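Local coordinates for protein hydrazine synthase subunit alpha (Candidatus Kuenenia stuttgartiensis, PDB 5C2V) that catalyses the condensation of hydroxylamine, formed in the gamma subunit, with ammonia to give hydrazine, as a two-heme component of the hydrazine synthase complex, at residues 176-181 with 499-504; 475-480 with 772-777. All blocks are in the same frame, centred on the assembly; numbering follows the deposited sequence.

Contact 1 (176-181 with 499-504)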
loop_
_atom_site.group_PDB
_atom_site.type_symbol
_atom_site.label_atom_id
_atom_site.label_comp_id
_atom_site.label_asym_id
_atom_site.label_seq_id
_atom_site.Cartn_x
_atom_site.Cartn_y
_atom_site.Cartn_z
ATOM N N MET D 176 -1.698 -8.800 -27.750
ATOM C CA MET D 176 -1.396 -7.854 -26.683
ATOM C C MET D 176 -1.748 -8.432 -25.317
ATOM O O MET D 176 -2.788 -9.070 -25.158
ATOM C CB MET D 176 -2.153 -6.540 -26.896
ATOM C CG MET D 176 -1.376 -5.471 -27.649
ATOM S SD MET D 176 -2.390 -4.021 -28.004
ATOM C CE MET D 176 -1.161 -2.892 -28.653
ATOM N N ASP D 177 -0.884 -8.208 -24.330
ATOM C CA ASP D 177 -1.199 -8.609 -22.964
ATOM C C ASP D 177 -2.071 -7.549 -22.298
ATOM O O ASP D 177 -2.576 -6.642 -22.960
ATOM C CB ASP D 177 0.075 -8.874 -22.143
ATOM C CG ASP D 177 0.927 -7.627 -21.919
ATOM O OD1 ASP D 177 0.523 -6.513 -22.311
ATOM O OD2 ASP D 177 2.018 -7.769 -21.327
ATOM N N GLU D 178 -2.247 -7.669 -20.989
ATOM C CA GLU D 178 -3.112 -6.760 -20.249
ATOM C C GLU D 178 -2.471 -5.384 -20.045
ATOM O O GLU D 178 -3.151 -4.419 -19.697
ATOM C CB GLU D 178 -3.491 -7.393 -18.909
ATOM C CG GLU D 178 -4.321 -8.664 -19.074
ATOM C CD GLU D 178 -4.392 -9.502 -17.813
ATOM O OE1 GLU D 178 -3.327 -9.859 -17.272
ATOM O OE2 GLU D 178 -5.518 -9.809 -17.366
ATOM N N PHE D 179 -1.163 -5.300 -20.267
ATOM C CA PHE D 179 -0.448 -4.027 -20.219
ATOM C C PHE D 179 -0.300 -3.418 -21.613
ATOM O O PHE D 179 0.370 -2.398 -21.785
ATOM C CB PHE D 179 0.927 -4.205 -19.573
ATOM C CG PHE D 179 0.870 -4.521 -18.107
ATOM C CD1 PHE D 179 0.084 -3.765 -17.253
ATOM C CD2 PHE D 179 1.598 -5.575 -17.583
ATOM C CE1 PHE D 179 0.029 -4.053 -15.902
ATOM C CE2 PHE D 179 1.546 -5.870 -16.233
ATOM C CZ PHE D 179 0.759 -5.108 -15.391
ATOM N N HIS D 180 -0.917 -4.071 -22.595
ATOM C CA HIS D 180 -0.857 -3.674 -24.003
ATOM C C HIS D 180 0.556 -3.774 -24.576
ATOM O O HIS D 180 0.894 -3.086 -25.539
ATOM C CB HIS D 180 -1.397 -2.253 -24.197
ATOM C CG HIS D 180 -2.777 -2.051 -23.654
ATOM N ND1 HIS D 180 -3.014 -1.579 -22.382
ATOM C CD2 HIS D 180 -3.995 -2.260 -24.210
ATOM C CE1 HIS D 180 -4.318 -1.502 -22.177
ATOM N NE2 HIS D 180 -4.934 -1.911 -23.273
ATOM N N ASN D 181 1.377 -4.636 -23.983
ATOM C CA ASN D 181 2.660 -4.992 -24.575
ATOM C C ASN D 181 2.411 -5.899 -25.772
ATOM O O ASN D 181 1.444 -6.660 -25.776
ATOM C CB ASN D 181 3.566 -5.686 -23.555
ATOM C CG ASN D 181 3.966 -4.774 -22.415
ATOM O OD1 ASN D 181 3.757 -5.095 -21.245
ATOM N ND2 ASN D 181 4.552 -3.630 -22.749
ATOM N N ALA D 499 -9.195 -0.279 -16.343
ATOM C CA ALA D 499 -8.042 -1.150 -16.540
ATOM C C ALA D 499 -8.480 -2.536 -16.999
ATOM O O ALA D 499 -7.654 -3.374 -17.360
ATOM C CB ALA D 499 -7.227 -1.245 -15.261
ATOM N N PHE D 500 -9.789 -2.769 -16.981
ATOM C CA PHE D 500 -10.351 -4.044 -17.409
ATOM C C PHE D 500 -10.421 -4.124 -18.927
ATOM O O PHE D 500 -11.054 -3.286 -19.571
ATOM C CB PHE D 500 -11.748 -4.246 -16.813
ATOM C CG PHE D 500 -11.759 -4.396 -15.318
ATOM C CD1 PHE D 500 -11.723 -3.283 -14.495
ATOM C CD2 PHE D 500 -11.817 -5.652 -14.736
ATOM C CE1 PHE D 500 -11.736 -3.419 -13.119
ATOM C CE2 PHE D 500 -11.831 -5.795 -13.361
ATOM C CZ PHE D 500 -11.790 -4.676 -12.552
ATOM N N GLN D 501 -9.770 -5.132 -19.498
ATOM C CA GLN D 501 -9.833 -5.349 -20.937
ATOM C C GLN D 501 -11.115 -6.087 -21.316
ATOM O O GLN D 501 -11.931 -6.415 -20.454
ATOM C CB GLN D 501 -8.607 -6.119 -21.425
ATOM C CG GLN D 501 -7.336 -5.286 -21.461
ATOM C CD GLN D 501 -6.134 -6.072 -21.944
ATOM O OE1 GLN D 501 -6.090 -7.297 -21.822
ATOM N NE2 GLN D 501 -5.154 -5.371 -22.501
ATOM N N GLN D 502 -11.282 -6.340 -22.610
ATOM C CA GLN D 502 -12.511 -6.930 -23.131
ATOM C C GLN D 502 -12.766 -8.331 -22.585
ATOM O O GLN D 502 -11.851 -9.150 -22.479
ATOM C CB GLN D 502 -12.467 -6.966 -24.658
ATOM C CG GLN D 502 -12.242 -5.605 -25.288
ATOM C CD GLN D 502 -11.901 -5.690 -26.760
ATOM O OE1 GLN D 502 -10.886 -6.272 -27.140
ATOM N NE2 GLN D 502 -12.750 -5.106 -27.599
ATOM N N ARG D 503 -14.020 -8.588 -22.232
ATOM C CA ARG D 503 -14.429 -9.867 -21.671
ATOM C C ARG D 503 -15.920 -10.088 -21.889
ATOM O O ARG D 503 -16.644 -9.167 -22.269
ATOM C CB ARG D 503 -14.080 -9.946 -20.185
ATOM C CG ARG D 503 -14.551 -8.766 -19.360
ATOM C CD ARG D 503 -13.764 -8.690 -18.066
ATOM N NE ARG D 503 -12.353 -8.409 -18.315
ATOM C CZ ARG D 503 -11.394 -8.524 -17.402
ATOM N NH1 ARG D 503 -11.692 -8.926 -16.174
ATOM N NH2 ARG D 503 -10.137 -8.244 -17.718
ATOM N N GLY D 504 -16.376 -11.314 -21.658
ATOM C CA GLY D 504 -17.769 -11.654 -21.873
ATOM C C GLY D 504 -18.250 -12.693 -20.883
ATOM O O GLY D 504 -17.473 -13.194 -20.070
HETATM O O HOH W 1 -5.692 -5.080 -18.267
#

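Contact 2 (475-480 with 772-777). With CA (calcium ion), chain Z.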
loop_
_atom_site.group_PDB
_atom_site.type_symbol
_atom_site.label_atom_id
_atom_site.label_comp_id
_atom_site.label_asym_id
_atom_site.label_seq_id
_atom_site.Cartn_x
_atom_site.Cartn_y
_atom_site.Cartn_z
ATOM N N SER D 475 -4.003 -0.271 -36.657
ATOM C CA SER D 475 -3.566 0.712 -35.671
ATOM C C SER D 475 -4.359 2.013 -35.747
ATOM O O SER D 475 -4.226 2.880 -34.882
ATOM C CB SER D 475 -2.074 1.003 -35.842
ATOM O OG SER D 475 -1.797 1.512 -37.136
ATOM N N THR D 476 -5.174 2.157 -36.787
ATOM C CA THR D 476 -5.999 3.350 -36.926
ATOM C C THR D 476 -7.310 3.210 -36.152
ATOM O O THR D 476 -8.008 4.195 -35.915
ATOM C CB THR D 476 -6.307 3.653 -38.409
ATOM O OG1 THR D 476 -7.188 2.654 -38.938
ATOM C CG2 THR D 476 -5.020 3.680 -39.223
ATOM N N ARG D 477 -7.645 1.980 -35.772
ATOM C CA ARG D 477 -8.852 1.718 -34.992
ATOM C C ARG D 477 -8.611 1.548 -33.488
ATOM O O ARG D 477 -9.564 1.378 -32.727
ATOM C CB ARG D 477 -9.562 0.476 -35.534
ATOM C CG ARG D 477 -10.180 0.671 -36.908
ATOM C CD ARG D 477 -11.463 1.484 -36.827
ATOM N NE ARG D 477 -12.535 0.742 -36.169
ATOM C CZ ARG D 477 -13.775 1.197 -36.012
ATOM N NH1 ARG D 477 -14.106 2.398 -36.467
ATOM N NH2 ARG D 477 -14.684 0.450 -35.401
ATOM N N PHE D 478 -7.354 1.595 -33.053
ATOM C CA PHE D 478 -7.044 1.330 -31.647
ATOM C C PHE D 478 -6.003 2.286 -31.066
ATOM O O PHE D 478 -4.973 2.555 -31.684
ATOM C CB PHE D 478 -6.567 -0.116 -31.479
ATOM C CG PHE D 478 -6.141 -0.460 -30.076
ATOM C CD1 PHE D 478 -7.082 -0.648 -29.075
ATOM C CD2 PHE D 478 -4.800 -0.611 -29.763
ATOM C CE1 PHE D 478 -6.693 -0.969 -27.788
ATOM C CE2 PHE D 478 -4.405 -0.933 -28.476
ATOM C CZ PHE D 478 -5.352 -1.112 -27.488
ATOM N N ARG D 479 -6.279 2.782 -29.863
ATOM C CA ARG D 479 -5.391 3.723 -29.189
ATOM C C ARG D 479 -5.259 3.404 -27.701
ATOM O O ARG D 479 -6.252 3.151 -27.020
ATOM C CB ARG D 479 -5.897 5.156 -29.374
ATOM C CG ARG D 479 -5.005 6.218 -28.756
ATOM C CD ARG D 479 -3.634 6.229 -29.408
ATOM N NE ARG D 479 -2.699 7.099 -28.699
ATOM C CZ ARG D 479 -2.529 8.389 -28.966
ATOM N NH1 ARG D 479 -3.232 8.966 -29.932
ATOM N NH2 ARG D 479 -1.656 9.103 -28.269
ATOM N N VAL D 480 -4.025 3.421 -27.202
ATOM C CA VAL D 480 -3.760 3.172 -25.789
ATOM C C VAL D 480 -3.729 4.480 -25.001
ATOM O O VAL D 480 -3.096 5.450 -25.418
ATOM C CB VAL D 480 -2.423 2.427 -25.588
ATOM C CG1 VAL D 480 -2.140 2.218 -24.107
ATOM C CG2 VAL D 480 -2.442 1.096 -26.320
ATOM N N GLY D 772 -11.226 -6.526 -31.700
ATOM C CA GLY D 772 -10.914 -6.118 -33.056
ATOM C C GLY D 772 -11.797 -4.981 -33.531
ATOM O O GLY D 772 -12.765 -4.621 -32.863
ATOM N N PRO D 773 -11.463 -4.399 -34.692
ATOM C CA PRO D 773 -12.261 -3.310 -35.267
ATOM C C PRO D 773 -13.647 -3.777 -35.703
ATOM O O PRO D 773 -13.769 -4.807 -36.366
ATOM C CB PRO D 773 -11.428 -2.863 -36.472
ATOM C CG PRO D 773 -10.600 -4.053 -36.824
ATOM C CD PRO D 773 -10.292 -4.731 -35.524
ATOM N N ASP D 774 -14.676 -3.023 -35.330
ATOM C CA ASP D 774 -16.046 -3.352 -35.709
ATOM C C ASP D 774 -16.779 -2.136 -36.271
ATOM O O ASP D 774 -16.187 -1.071 -36.454
ATOM C CB ASP D 774 -16.816 -3.924 -34.518
ATOM C CG ASP D 774 -16.621 -3.115 -33.254
ATOM O OD1 ASP D 774 -17.252 -2.045 -33.124
ATOM O OD2 ASP D 774 -15.843 -3.558 -32.385
ATOM N N PHE D 775 -18.068 -2.304 -36.541
ATOM C CA PHE D 775 -18.867 -1.263 -37.181
ATOM C C PHE D 775 -19.410 -0.238 -36.188
ATOM O O PHE D 775 -19.931 0.804 -36.588
ATOM C CB PHE D 775 -20.025 -1.893 -37.957
ATOM C CG PHE D 775 -19.589 -2.707 -39.143
ATOM C CD1 PHE D 775 -18.376 -2.456 -39.765
ATOM C CD2 PHE D 775 -20.390 -3.724 -39.635
ATOM C CE1 PHE D 775 -17.972 -3.203 -40.856
ATOM C CE2 PHE D 775 -19.992 -4.474 -40.726
ATOM C CZ PHE D 775 -18.781 -4.213 -41.337
ATOM N N TYR D 776 -19.292 -0.533 -34.899
ATOM C CA TYR D 776 -19.787 0.370 -33.865
ATOM C C TYR D 776 -18.814 1.529 -33.633
ATOM O O TYR D 776 -17.602 1.359 -33.777
ATOM C CB TYR D 776 -20.034 -0.399 -32.564
ATOM C CG TYR D 776 -21.201 -1.359 -32.648
ATOM C CD1 TYR D 776 -22.507 -0.905 -32.513
ATOM C CD2 TYR D 776 -20.997 -2.715 -32.867
ATOM C CE1 TYR D 776 -23.578 -1.777 -32.591
ATOM C CE2 TYR D 776 -22.061 -3.594 -32.946
ATOM C CZ TYR D 776 -23.349 -3.119 -32.808
ATOM O OH TYR D 776 -24.412 -3.990 -32.885
ATOM N N PRO D 777 -19.350 2.713 -33.282
ATOM C CA PRO D 777 -18.577 3.951 -33.106
ATOM C C PRO D 777 -17.359 3.802 -32.196
ATOM O O PRO D 777 -17.434 3.135 -31.165
ATOM C CB PRO D 777 -19.594 4.906 -32.480
ATOM C CG PRO D 777 -20.900 4.443 -33.013
ATOM C CD PRO D 777 -20.795 2.946 -33.099
HETATM CA CA CA Z . -13.937 -3.717 -31.101
HETATM O O HOH W 2 -13.523 -1.510 -31.963
HETATM O O HOH W 3 -11.924 -3.666 -29.818
#

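Contact 1 (176-181 with 499-504)
With CG anti to its own carbonyl carbon (chi1 -74°) and the chain fully extended beyond it, Q501 sends its amide straight at the backbone of the 176-181 loop. The corresponding first torsion of H180 swings the imidazole round to the same amide, so that Q501 NE2 comes over one face of the ring, nearer its rim, 3.6 Å from H180 NE2. The amide and ring planes are steeply inclined to each other. Q501 NE2 donates to D177 O at 2.9 Å, nearly straight at 163°, with the acceptor close to the amide plane. D177 O also accepts from H180 N at 3.1 Å, closing the type I turn D177-H180; the two donors arrive from opposite faces of the carbonyl plane. This turn lies between strands 154-171 and 186-191 of an antiparallel sheet that probably belongs to the six-bladed beta-propeller of the N-terminal domain, whereas Q501 precedes strand 503-510 of the middle-domain sheet. The other end of the amide, Q501 OE1, rests against the aliphatic E178 CG at 3.5 Å, a van der Waals contact, while the carboxylate of E178 turns elsewhere and accepts from W545. One water spans the loops by donating to E178 O (3.0 Å) and to A499 O (2.8 Å). Behind Q501, R503 folds back to give NE to Q501 O at 3.0 Å, and its guanidinium has F500 CD2 over one face.

Contact 2 (475-480 with 772-777)
The 772-777 loop supplies two ligands of a calcium site in the C-terminal part of the chain, and R477 of the middle domain lies against it. G772 O and D774 OD2 each bind the calcium ion at 2.3 Å, and two waters, both 2.4 Å from the metal, join D768 and I770 to complete six ligands. The D774 carboxylate divides its work: while OD2 takes the metal, OD1 accepts from Y776 N at 3.1 Å through its anti lone pair, forming an Asx turn, and makes a salt bridge to R647. Metal, backbone N-H and arginine together would fix the rotation of this carboxylate and probably stabilise its negative charge. Across the contact, R477 lies along the loop at P773 and D774. Its CG and NE each sit 3.8 Å from P773 CB, the two side chains meeting at a slant, at that proline carbon alone. Bends at chi2 (-76°) and chi3 (-69°) then lead the chain past the proline towards the backbone beyond D774. The loop follows helix 751-762 and runs on to the C-terminus, whereas R477 belongs to the connection between strands 461-467 and 503-510 of the middle-domain sheet. At the edge of its guanidinium, near the plane, R477 NH2 approaches Y776 O at 3.5 Å, at most a weak and doubtful hydrogen bond, since NH2 sits too close to a neighbour in the model. The ring of Y776 turns away from R477 and rests on R647 and R648 of helix 646-657.

In the fold
Contacts 1 and 2 have centres about 14 Å apart, and their segments alternate along the chain. They touch through F478, whose CE2 lies 3.7 Å from M176 SD and whose CZ lies 3.7 Å from H180 CD2, while V480 CG2 packs on H180 CB at 4.1 Å. A second link runs from Q502, next to Q501 in sequence: its NE2 donates to the backbone O of D768, a calcium ligand. The side chain of Q501 is about 11 Å from the calcium ion of contact 2. At the other segment of contact 1, the side chain of E178 is about 11 Å from a heme c. The middle domain thus meets the 176-181 loop of the probable propeller in contact 1 and the C-terminal calcium loop in contact 2.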